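Local atomic coordinates of PRESAN domain-containing protein (Plasmodium falciparum, PDB entry 7D2W), a protein that is of unknown function but, as a four-helix-bundle member of the PHIST family of Plasmodium falciparum, probably acts by binding other proteins. Residues L166-D169 and L170-Y174; K146-I149 and D150-K153; N73-N76 and G77-Q81. All coordinates share one frame; numbering follows the deposited sequence. Where two conformers were deposited one is given.

Interaction 1. Residues L166-D169 and L170-Y174; sequences LHTD and LYVKY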
ATOM      1  N   LEU A 166       3.684   4.820  -0.742  1.00 26.20           N
ATOM      2  CA  LEU A 166       4.735   5.445   0.056  1.00 25.04           C
ATOM      3  C   LEU A 166       4.371   5.428   1.536  1.00 24.39           C
ATOM      4  O   LEU A 166       5.207   5.097   2.381  1.00 25.08           O
ATOM      5  CB  LEU A 166       5.004   6.878  -0.428  1.00 25.27           C
ATOM      6  CG  LEU A 166       5.947   7.696   0.465  1.00 30.09           C
ATOM      7  CD1 LEU A 166       7.307   7.055   0.546  1.00 25.17           C
ATOM      8  CD2 LEU A 166       6.067   9.135  -0.033  1.00 31.21           C
ATOM      9  N   HIS A 167       3.122   5.768   1.871  1.00 23.14           N
ATOM     10  CA  HIS A 167       2.709   5.739   3.273  1.00 30.33           C
ATOM     11  C   HIS A 167       2.818   4.329   3.845  1.00 31.45           C
ATOM     12  O   HIS A 167       3.179   4.145   5.012  1.00 26.93           O
ATOM     13  CB  HIS A 167       1.279   6.263   3.416  1.00 32.13           C
ATOM     14  CG  HIS A 167       1.149   7.740   3.208  1.00 27.43           C
ATOM     15  ND1 HIS A 167      -0.001   8.323   2.724  1.00 26.62           N
ATOM     16  CD2 HIS A 167       2.022   8.752   3.424  1.00 28.41           C
ATOM     17  CE1 HIS A 167       0.167   9.631   2.649  1.00 26.52           C
ATOM     18  NE2 HIS A 167       1.388   9.917   3.065  1.00 30.01           N
ATOM     19  N   THR A 168       2.501   3.325   3.035  1.00 25.62           N
ATOM     20  CA  THR A 168       2.660   1.941   3.468  1.00 32.70           C
ATOM     21  C   THR A 168       4.132   1.611   3.685  1.00 31.85           C
ATOM     22  O   THR A 168       4.498   1.020   4.708  1.00 30.43           O
ATOM     23  CB  THR A 168       2.044   1.000   2.432  1.00 36.97           C
ATOM     24  OG1 THR A 168       0.654   1.301   2.299  1.00 31.40           O
ATOM     25  CG2 THR A 168       2.196  -0.473   2.860  1.00 30.54           C
ATOM     26  N   ASP A 169       4.987   1.990   2.728  1.00 24.60           N
ATOM     27  CA  ASP A 169       6.416   1.720   2.853  1.00 26.98           C
ATOM     28  C   ASP A 169       6.982   2.329   4.127  1.00 26.53           C
ATOM     29  O   ASP A 169       7.758   1.680   4.846  1.00 28.39           O
ATOM     30  CB  ASP A 169       7.163   2.257   1.635  1.00 29.00           C
ATOM     31  CG  ASP A 169       6.962   1.403   0.404  1.00 35.35           C
ATOM     32  OD1 ASP A 169       6.281   0.363   0.500  1.00 41.88           O
ATOM     33  OD2 ASP A 169       7.456   1.792  -0.667  1.00 35.40           O
ATOM     34  N   LEU A 170       6.619   3.582   4.415  1.00 23.09           N
ATOM     35  CA  LEU A 170       7.119   4.242   5.616  1.00 24.40           C
ATOM     36  C   LEU A 170       6.599   3.563   6.881  1.00 28.78           C
ATOM     37  O   LEU A 170       7.349   3.372   7.842  1.00 27.49           O
ATOM     38  CB  LEU A 170       6.717   5.722   5.597  1.00 27.64           C
ATOM     39  CG  LEU A 170       7.459   6.590   4.572  1.00 26.76           C
ATOM     40  CD1 LEU A 170       6.791   7.977   4.442  1.00 29.07           C
ATOM     41  CD2 LEU A 170       8.908   6.735   4.989  1.00 26.28           C
ATOM     42  N   TYR A 171       5.314   3.214   6.917  1.00 28.84           N
ATOM     43  CA  TYR A 171       4.781   2.563   8.109  0.52 30.99           C
ATOM     44  C   TYR A 171       5.485   1.230   8.369  1.00 25.65           C
ATOM     45  O   TYR A 171       5.887   0.954   9.503  1.00 34.53           O
ATOM     46  CB  TYR A 171       3.263   2.370   8.003  0.52 32.35           C
ATOM     47  CG  TYR A 171       2.629   2.015   9.342  0.52 33.32           C
ATOM     48  CD1 TYR A 171       2.370   2.993  10.291  0.52 33.55           C
ATOM     49  CD2 TYR A 171       2.320   0.699   9.662  0.52 36.03           C
ATOM     50  CE1 TYR A 171       1.816   2.670  11.517  0.52 39.26           C
ATOM     51  CE2 TYR A 171       1.765   0.366  10.886  0.52 36.48           C
ATOM     52  CZ  TYR A 171       1.512   1.357  11.808  0.52 40.28           C
ATOM     53  OH  TYR A 171       0.956   1.035  13.026  0.52 52.96           O
ATOM     54  N   VAL A 172       5.653   0.410   7.333  1.00 29.51           N
ATOM     55  CA  VAL A 172       6.332  -0.875   7.465  1.00 36.00           C
ATOM     56  C   VAL A 172       7.750  -0.676   7.991  1.00 37.94           C
ATOM     57  O   VAL A 172       8.186  -1.355   8.930  1.00 31.46           O
ATOM     58  CB  VAL A 172       6.314  -1.598   6.103  1.00 36.86           C
ATOM     59  CG1 VAL A 172       7.399  -2.657   6.002  1.00 47.55           C
ATOM     60  CG2 VAL A 172       4.926  -2.200   5.855  1.00 42.76           C
ATOM     61  N   LYS A 173       8.480   0.276   7.401  1.00 31.47           N
ATOM     62  CA  LYS A 173       9.860   0.542   7.804  1.00 33.45           C
ATOM     63  C   LYS A 173       9.961   0.904   9.284  1.00 34.82           C
ATOM     64  O   LYS A 173      10.816   0.373  10.001  1.00 30.07           O
ATOM     65  CB  LYS A 173      10.453   1.660   6.941  1.00 34.80           C
ATOM     66  CG  LYS A 173      11.857   2.118   7.398  1.00 36.12           C
ATOM     67  CD  LYS A 173      12.570   2.939   6.325  1.00 38.58           C
ATOM     68  CE  LYS A 173      12.031   4.366   6.270  1.00 39.98           C
ATOM     69  NZ  LYS A 173      12.527   5.156   5.084  1.00 35.57           N
ATOM     70  N   TYR A 174       9.114   1.829   9.760  1.00 25.34           N
ATOM     71  CA  TYR A 174       9.249   2.292  11.135  1.00 32.47           C
ATOM     72  C   TYR A 174       8.570   1.356  12.120  1.00 35.41           C
ATOM     73  O   TYR A 174       8.980   1.296  13.284  1.00 34.85           O
ATOM     74  CB  TYR A 174       8.712   3.726  11.283  1.00 32.99           C
ATOM     75  CG  TYR A 174       9.708   4.677  10.693  1.00 34.96           C
ATOM     76  CD1 TYR A 174      10.887   4.975  11.373  1.00 35.69           C
ATOM     77  CD2 TYR A 174       9.527   5.199   9.420  1.00 32.64           C
ATOM     78  CE1 TYR A 174      11.839   5.797  10.818  1.00 39.71           C
ATOM     79  CE2 TYR A 174      10.477   6.028   8.849  1.00 32.32           C
ATOM     80  CZ  TYR A 174      11.631   6.312   9.551  1.00 39.23           C
ATOM     81  OH  TYR A 174      12.573   7.125   8.991  1.00 39.44           O
TER

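Interaction 2. Residues K146-I149 and D150-K153; sequences KAPI and DEIK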
ATOM      1  N   LYS A 146      -1.826  18.995 -23.279  1.00 52.85           N
ATOM      2  CA  LYS A 146      -3.231  18.779 -23.624  1.00 53.08           C
ATOM      3  C   LYS A 146      -3.564  17.289 -23.736  1.00 49.63           C
ATOM      4  O   LYS A 146      -4.007  16.800 -24.770  1.00 49.43           O
ATOM      5  CB  LYS A 146      -3.582  19.536 -24.908  1.00 54.26           C
ATOM      6  CG  LYS A 146      -3.058  20.961 -24.958  1.00 61.15           C
ATOM      7  CD  LYS A 146      -3.695  21.859 -23.880  1.00 74.05           C
ATOM      8  CE  LYS A 146      -5.227  21.803 -23.868  1.00 72.67           C
ATOM      9  NZ  LYS A 146      -5.828  22.957 -24.609  1.00 72.78           N
ATOM     10  N   ALA A 147      -3.387  16.576 -22.623  1.00 44.01           N
ATOM     11  CA  ALA A 147      -3.656  15.147 -22.629  1.00 43.62           C
ATOM     12  C   ALA A 147      -5.158  14.888 -22.553  1.00 41.93           C
ATOM     13  O   ALA A 147      -5.903  15.692 -21.986  1.00 37.86           O
ATOM     14  CB  ALA A 147      -2.952  14.463 -21.458  1.00 45.78           C
ATOM     15  N   PRO A 148      -5.622  13.771 -23.119  1.00 45.67           N
ATOM     16  CA  PRO A 148      -7.047  13.424 -23.028  1.00 50.65           C
ATOM     17  C   PRO A 148      -7.484  13.248 -21.580  1.00 49.51           C
ATOM     18  O   PRO A 148      -6.687  12.936 -20.690  1.00 43.48           O
ATOM     19  CB  PRO A 148      -7.149  12.095 -23.792  1.00 49.28           C
ATOM     20  CG  PRO A 148      -5.905  11.997 -24.596  1.00 51.37           C
ATOM     21  CD  PRO A 148      -4.847  12.750 -23.841  1.00 45.39           C
ATOM     22  N   ILE A 149      -8.787  13.430 -21.360  1.00 41.23           N
ATOM     23  CA  ILE A 149      -9.316  13.400 -20.002  1.00 46.03           C
ATOM     24  C   ILE A 149      -9.067  12.038 -19.354  1.00 43.20           C
ATOM     25  O   ILE A 149      -8.782  11.956 -18.153  1.00 38.41           O
ATOM     26  CB  ILE A 149     -10.811  13.786 -19.996  1.00 46.08           C
ATOM     27  CG1 ILE A 149     -11.305  13.977 -18.564  1.00 45.60           C
ATOM     28  CG2 ILE A 149     -11.659  12.751 -20.729  1.00 50.16           C
ATOM     29  CD1 ILE A 149     -10.459  14.931 -17.745  1.00 39.51           C
ATOM     30  N   ASP A 150      -9.145  10.952 -20.134  1.00 40.44           N
ATOM     31  CA  ASP A 150      -8.942   9.623 -19.555  1.00 43.00           C
ATOM     32  C   ASP A 150      -7.530   9.477 -19.012  1.00 40.68           C
ATOM     33  O   ASP A 150      -7.314   8.868 -17.955  1.00 35.69           O
ATOM     34  CB  ASP A 150      -9.205   8.537 -20.597  1.00 45.74           C
ATOM     35  CG  ASP A 150     -10.674   8.218 -20.753  1.00 59.52           C
ATOM     36  OD1 ASP A 150     -11.504   8.827 -20.044  1.00 62.10           O
ATOM     37  OD2 ASP A 150     -10.996   7.349 -21.593  1.00 67.46           O
ATOM     38  N   GLU A 151      -6.554  10.011 -19.742  1.00 34.26           N
ATOM     39  CA  GLU A 151      -5.168   9.936 -19.309  1.00 35.57           C
ATOM     40  C   GLU A 151      -4.961  10.745 -18.039  1.00 32.48           C
ATOM     41  O   GLU A 151      -4.267  10.304 -17.111  1.00 29.76           O
ATOM     42  CB  GLU A 151      -4.249  10.426 -20.438  1.00 36.09           C
ATOM     43  CG  GLU A 151      -2.762  10.383 -20.090  1.00 38.27           C
ATOM     44  CD  GLU A 151      -1.840  10.617 -21.290  1.00 45.95           C
ATOM     45  OE1 GLU A 151      -2.337  10.908 -22.399  1.00 42.59           O
ATOM     46  OE2 GLU A 151      -0.604  10.492 -21.118  1.00 48.62           O
ATOM     47  N   ILE A 152      -5.564  11.928 -17.978  1.00 32.77           N
ATOM     48  CA  ILE A 152      -5.415  12.780 -16.803  1.00 29.76           C
ATOM     49  C   ILE A 152      -6.047  12.126 -15.582  1.00 28.19           C
ATOM     50  O   ILE A 152      -5.472  12.139 -14.486  1.00 31.61           O
ATOM     51  CB  ILE A 152      -6.012  14.170 -17.089  1.00 34.89           C
ATOM     52  CG1 ILE A 152      -5.160  14.891 -18.141  1.00 35.24           C
ATOM     53  CG2 ILE A 152      -6.141  14.981 -15.798  1.00 30.59           C
ATOM     54  CD1 ILE A 152      -5.811  16.151 -18.689  1.00 41.98           C
ATOM     55  N   LYS A 153      -7.238  11.546 -15.742  1.00 25.62           N
ATOM     56  CA  LYS A 153      -7.903  10.898 -14.611  1.00 27.57           C
ATOM     57  C   LYS A 153      -7.088   9.720 -14.091  1.00 29.55           C
ATOM     58  O   LYS A 153      -6.925   9.544 -12.875  1.00 28.44           O
ATOM     59  CB  LYS A 153      -9.304  10.437 -15.024  1.00 30.55           C
ATOM     60  CG  LYS A 153     -10.246  11.561 -15.401  1.00 40.98           C
ATOM     61  CD  LYS A 153     -11.690  11.072 -15.487  1.00 42.68           C
ATOM     62  CE  LYS A 153     -11.897  10.132 -16.663  1.00 44.10           C
ATOM     63  NZ  LYS A 153     -13.307  10.163 -17.143  1.00 53.77           N
TER

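Interaction 3. Residues N73-N76 and G77-Q81; sequences NHKN and GICRQ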
ATOM      1  N   ASN A  73      -5.913  20.295  -6.105  1.00 28.09           N
ATOM      2  CA  ASN A  73      -5.872  20.720  -4.709  1.00 30.86           C
ATOM      3  C   ASN A  73      -6.617  19.735  -3.812  1.00 30.17           C
ATOM      4  O   ASN A  73      -6.173  19.450  -2.696  1.00 29.69           O
ATOM      5  CB  ASN A  73      -6.454  22.130  -4.560  1.00 32.49           C
ATOM      6  CG  ASN A  73      -5.559  23.187  -5.171  1.00 51.65           C
ATOM      7  OD1 ASN A  73      -4.357  22.972  -5.340  1.00 60.27           O
ATOM      8  ND2 ASN A  73      -6.137  24.340  -5.502  1.00 63.81           N
ATOM      9  N   HIS A  74      -7.755  19.206  -4.273  1.00 25.97           N
ATOM     10  CA  HIS A  74      -8.433  18.163  -3.507  1.00 23.94           C
ATOM     11  C   HIS A  74      -7.570  16.901  -3.410  1.00 26.30           C
ATOM     12  O   HIS A  74      -7.570  16.220  -2.378  1.00 28.26           O
ATOM     13  CB  HIS A  74      -9.792  17.827  -4.133  1.00 27.69           C
ATOM     14  CG  HIS A  74     -10.824  18.907  -3.980  1.00 28.87           C
ATOM     15  ND1 HIS A  74     -11.364  19.269  -2.761  1.00 33.15           N
ATOM     16  CD2 HIS A  74     -11.411  19.706  -4.906  1.00 29.31           C
ATOM     17  CE1 HIS A  74     -12.234  20.250  -2.944  1.00 35.72           C
ATOM     18  NE2 HIS A  74     -12.277  20.538  -4.234  1.00 29.01           N
ATOM     19  N   LYS A  75      -6.850  16.559  -4.481  1.00 27.54           N
ATOM     20  CA  LYS A  75      -5.907  15.440  -4.413  1.00 26.37           C
ATOM     21  C   LYS A  75      -4.851  15.686  -3.338  1.00 24.56           C
ATOM     22  O   LYS A  75      -4.560  14.804  -2.520  1.00 24.79           O
ATOM     23  CB  LYS A  75      -5.249  15.222  -5.780  1.00 24.34           C
ATOM     24  CG  LYS A  75      -4.137  14.149  -5.773  1.00 22.81           C
ATOM     25  CD  LYS A  75      -2.754  14.777  -5.615  1.00 26.70           C
ATOM     26  CE  LYS A  75      -1.633  13.726  -5.669  1.00 26.64           C
ATOM     27  NZ  LYS A  75      -0.334  14.384  -5.332  1.00 27.47           N
ATOM     28  N   ASN A  76      -4.268  16.886  -3.329  1.00 24.97           N
ATOM     29  CA  ASN A  76      -3.274  17.230  -2.315  1.00 29.64           C
ATOM     30  C   ASN A  76      -3.845  17.096  -0.909  1.00 26.86           C
ATOM     31  O   ASN A  76      -3.185  16.549  -0.022  1.00 32.17           O
ATOM     32  CB  ASN A  76      -2.749  18.656  -2.531  1.00 30.16           C
ATOM     33  CG  ASN A  76      -1.706  18.743  -3.635  1.00 36.78           C
ATOM     34  OD1 ASN A  76      -1.000  17.775  -3.931  1.00 34.29           O
ATOM     35  ND2 ASN A  76      -1.593  19.916  -4.240  1.00 37.73           N
ATOM     36  N   GLY A  77      -5.078  17.561  -0.694  1.00 31.80           N
ATOM     37  CA  GLY A  77      -5.688  17.437   0.623  1.00 32.54           C
ATOM     38  C   GLY A  77      -5.866  15.992   1.056  1.00 33.91           C
ATOM     39  O   GLY A  77      -5.707  15.659   2.233  1.00 27.28           O
ATOM     40  N   ILE A  78      -6.213  15.120   0.115  1.00 25.61           N
ATOM     41  CA  ILE A  78      -6.361  13.704   0.425  1.00 29.20           C
ATOM     42  C   ILE A  78      -5.010  13.095   0.802  1.00 26.57           C
ATOM     43  O   ILE A  78      -4.890  12.383   1.807  1.00 27.05           O
ATOM     44  CB  ILE A  78      -6.989  12.968  -0.772  1.00 32.42           C
ATOM     45  CG1 ILE A  78      -8.474  13.316  -0.885  1.00 29.21           C
ATOM     46  CG2 ILE A  78      -6.758  11.455  -0.655  1.00 31.09           C
ATOM     47  CD1 ILE A  78      -9.024  13.129  -2.275  1.00 30.79           C
ATOM     48  N   CYS A  79      -3.974  13.371   0.016  1.00 23.31           N
ATOM     49  CA  CYS A  79      -2.671  12.776   0.322  1.00 25.65           C
ATOM     50  C   CYS A  79      -2.091  13.332   1.617  1.00 27.03           C
ATOM     51  O   CYS A  79      -1.511  12.586   2.418  1.00 26.08           O
ATOM     52  CB  CYS A  79      -1.700  12.986  -0.843  1.00 25.59           C
ATOM     53  SG  CYS A  79      -2.289  12.145  -2.325  1.00 27.52           S
ATOM     54  N   ARG A  80      -2.227  14.639   1.835  1.00 24.05           N
ATOM     55  CA  ARG A  80      -1.703  15.257   3.051  1.00 26.56           C
ATOM     56  C   ARG A  80      -2.397  14.742   4.306  1.00 30.31           C
ATOM     57  O   ARG A  80      -1.769  14.644   5.372  1.00 29.33           O
ATOM     58  CB  ARG A  80      -1.836  16.774   2.946  1.00 28.54           C
ATOM     59  CG  ARG A  80      -0.862  17.349   1.930  1.00 35.00           C
ATOM     60  CD  ARG A  80      -1.209  18.769   1.620  1.00 43.18           C
ATOM     61  NE  ARG A  80      -0.349  19.344   0.591  1.00 37.80           N
ATOM     62  CZ  ARG A  80      -0.613  20.509   0.014  1.00 39.65           C
ATOM     63  NH1 ARG A  80      -1.693  21.174   0.385  1.00 39.21           N
ATOM     64  NH2 ARG A  80       0.181  21.005  -0.919  1.00 40.80           N
ATOM     65  N   GLN A  81      -3.688  14.416   4.217  1.00 27.03           N
ATOM     66  CA  GLN A  81      -4.346  13.811   5.370  1.00 28.85           C
ATOM     67  C   GLN A  81      -3.812  12.404   5.601  1.00 32.03           C
ATOM     68  O   GLN A  81      -3.693  11.961   6.751  1.00 30.20           O
ATOM     69  CB  GLN A  81      -5.871  13.807   5.181  1.00 32.16           C
ATOM     70  CG  GLN A  81      -6.656  13.245   6.373  1.00 38.11           C
ATOM     71  CD  GLN A  81      -6.497  14.089   7.638  1.00 42.91           C
ATOM     72  OE1 GLN A  81      -6.789  15.287   7.642  1.00 39.59           O
ATOM     73  NE2 GLN A  81      -6.024  13.464   8.714  1.00 43.44           N
TER

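Interaction 1. Residues L166-D169 and L170-Y174
His167 and Tyr171 are flat groups on neighbouring turns of one helix. They meet through the backbone: Tyr171 N is hydrogen-bonded to His167 O at 3.0 Å, and Tyr171 CB lies 3.5 Å from the same oxygen. The imidazole meets the ring of Phe163, with the ring planes at about 55°, and its NE2 is hydrogen-bonded to Thr83. The phenol ring leads away from the turn. With CG opposite the backbone N (chi1 -166°), it reaches Leu86, Asn89, Leu90 and Ile93 of helix 65-93. Lys165 of the second subunit makes a cation-pi contact with it.

Leu166 and Leu170 form the apolar side-chain pair. Their chains cross at a slant, with CD1 of Leu166 4.0 Å from CD1 of Leu170. Leu170 CG also rests 3.5 Å from Leu166 O. Leu166 continues onto Val128 and Leu131 of helix 117-144.

Val172 CG2 lies 3.4 Å from Thr168 O. That oxygen accepts Val172 N at 2.9 Å in a nearly straight bond (173°). Both side chains pack on the second subunit. On the polar side, Asp169 pairs with Lys165 of its own chain. Lys173 NZ and Tyr174 OH both meet Asp123 OD2.

The i to i+4 bonding is that of a regular alpha helix. Its packing on helices 65-93 and 117-144 is that of a four-helix bundle, and here a further side also meets the second subunit.

Interaction 2. Residues K146-I149 and D150-K153
Ala147 and Pro148 meet Glu151 and Ile152 at the start of helix 149-181. Pro148 holds the N-cap position, and its carbonyl opens the i to i+4 bonding of the helix. Ile152 N reaches Pro148 O at 3.1 Å, and the next bond runs from Lys153 N to Ile149 O at 2.9 Å.

The tight part is between Ala147 and Ile152. The methyl CB of Ala147 is 4.0 Å from Ile152 CG1. Ile152 CG1 points away from its own carbonyl carbon (chi1 -68°), which turns the branch back toward the incoming chain. Its tip, CD1, ends 3.3 Å from Ala147 O. Ala147 also packs on Leu142 of helix 117-144. This places the short loop against the end of that helix. Ile149, also buried, faces Val62 and Pro63. It crosses Lys153 at a slant, CD1 of Ile149 4.1 Å from CG of Lys153.

The outer side is looser, with Pro148 and Asp150 exposed. Asp150 OD1 is 3.7 Å from Lys153 NZ, a long salt bridge. Glu151 lies at the border and also touches Leu142. It is extended and crosses Pro148 obliquely, with OE1 beside the ring's CD, 3.4 Å away. The other oxygen, OE2, has a long, weak ion pair with Lys145.

The ammonium group of Lys153 has firmer partners in the carbonyl oxygens of Phe56 and Leu59. These tie the new helix to the end of helix 49-58. Lower on the same side chain, CG of Lys153 sits 3.1 Å from Ile149 O.

Interaction 3. Residues N73-N76 and G77-Q81
Asn76 and Arg80 stack one turn apart on helix 65-93. The amide plane of Asn76 and the guanidinium plane of Arg80 are only 14° apart. Asn76 CB sits over the centre of one guanidinium face, 3.8 Å from Arg80 CZ. The arginine chain is extended from CG to NE, with CG opposite its own carbonyl carbon (chi1 -71°). This carries it back along the helix and over Asn76.

The backbone acceptors of this turn are all used. Asn73 O takes Gly77 N, His74 O takes Ile78 N, and Lys75 O takes Cys79 N, each at 3.0 Å. Asn76 O receives Arg80 N at 2.8 Å, and Arg80 CG closes on the same oxygen at 3.1 Å. His74 O has a second donor in Gln46 NE2, so the chain before helix 49-58 is tied to this turn. Ile78 CD1 lies 3.4 Å from His74 O, and the Ile78 side chain packs on Arg49 and Leu52.

Two side-chain donors, of Arg80 and Lys75, find partners on helix 117-144. Arg80 NH2 forms a salt bridge with Glu132. Together with a hydrogen bond from NE elsewhere, this probably helps hold the guanidinium over Asn76. Lys75 NZ is hydrogen-bonded to Gln135. The buried aliphatic chain of Lys75 passes Cys79, with CE 3.8 Å from SG. Gln81 NE2 is bonded to Asp85 OD1 on its own helix.

Helix 65-93 is thus joined to helix 117-144 by polar contacts, and to Phe163 and its neighbours on helix 149-181 by Lys75 and Cys79, within the four-helix bundle.

In the fold
Interactions 1 and 2 lie on the same helix, 149-181, on opposite sides of the centre of the chain. Their centres are about 30 Å apart and their nearest atoms about 17 Å. Interaction 3 lies on helix 65-93. It touches interaction 1, where His167 CE1 packs 3.4 Å from Cys79 O. Phe163 links the same two regions, since it meets His167, Lys75 and Cys79. Interactions 2 and 3 do not touch, with nearest atoms about 9 Å apart. Of interactions 1 and 3, only the first reaches the second subunit. A bound mercury ion lies about 8 Å from the side chain of Val172, but nothing indicates a functional role for it.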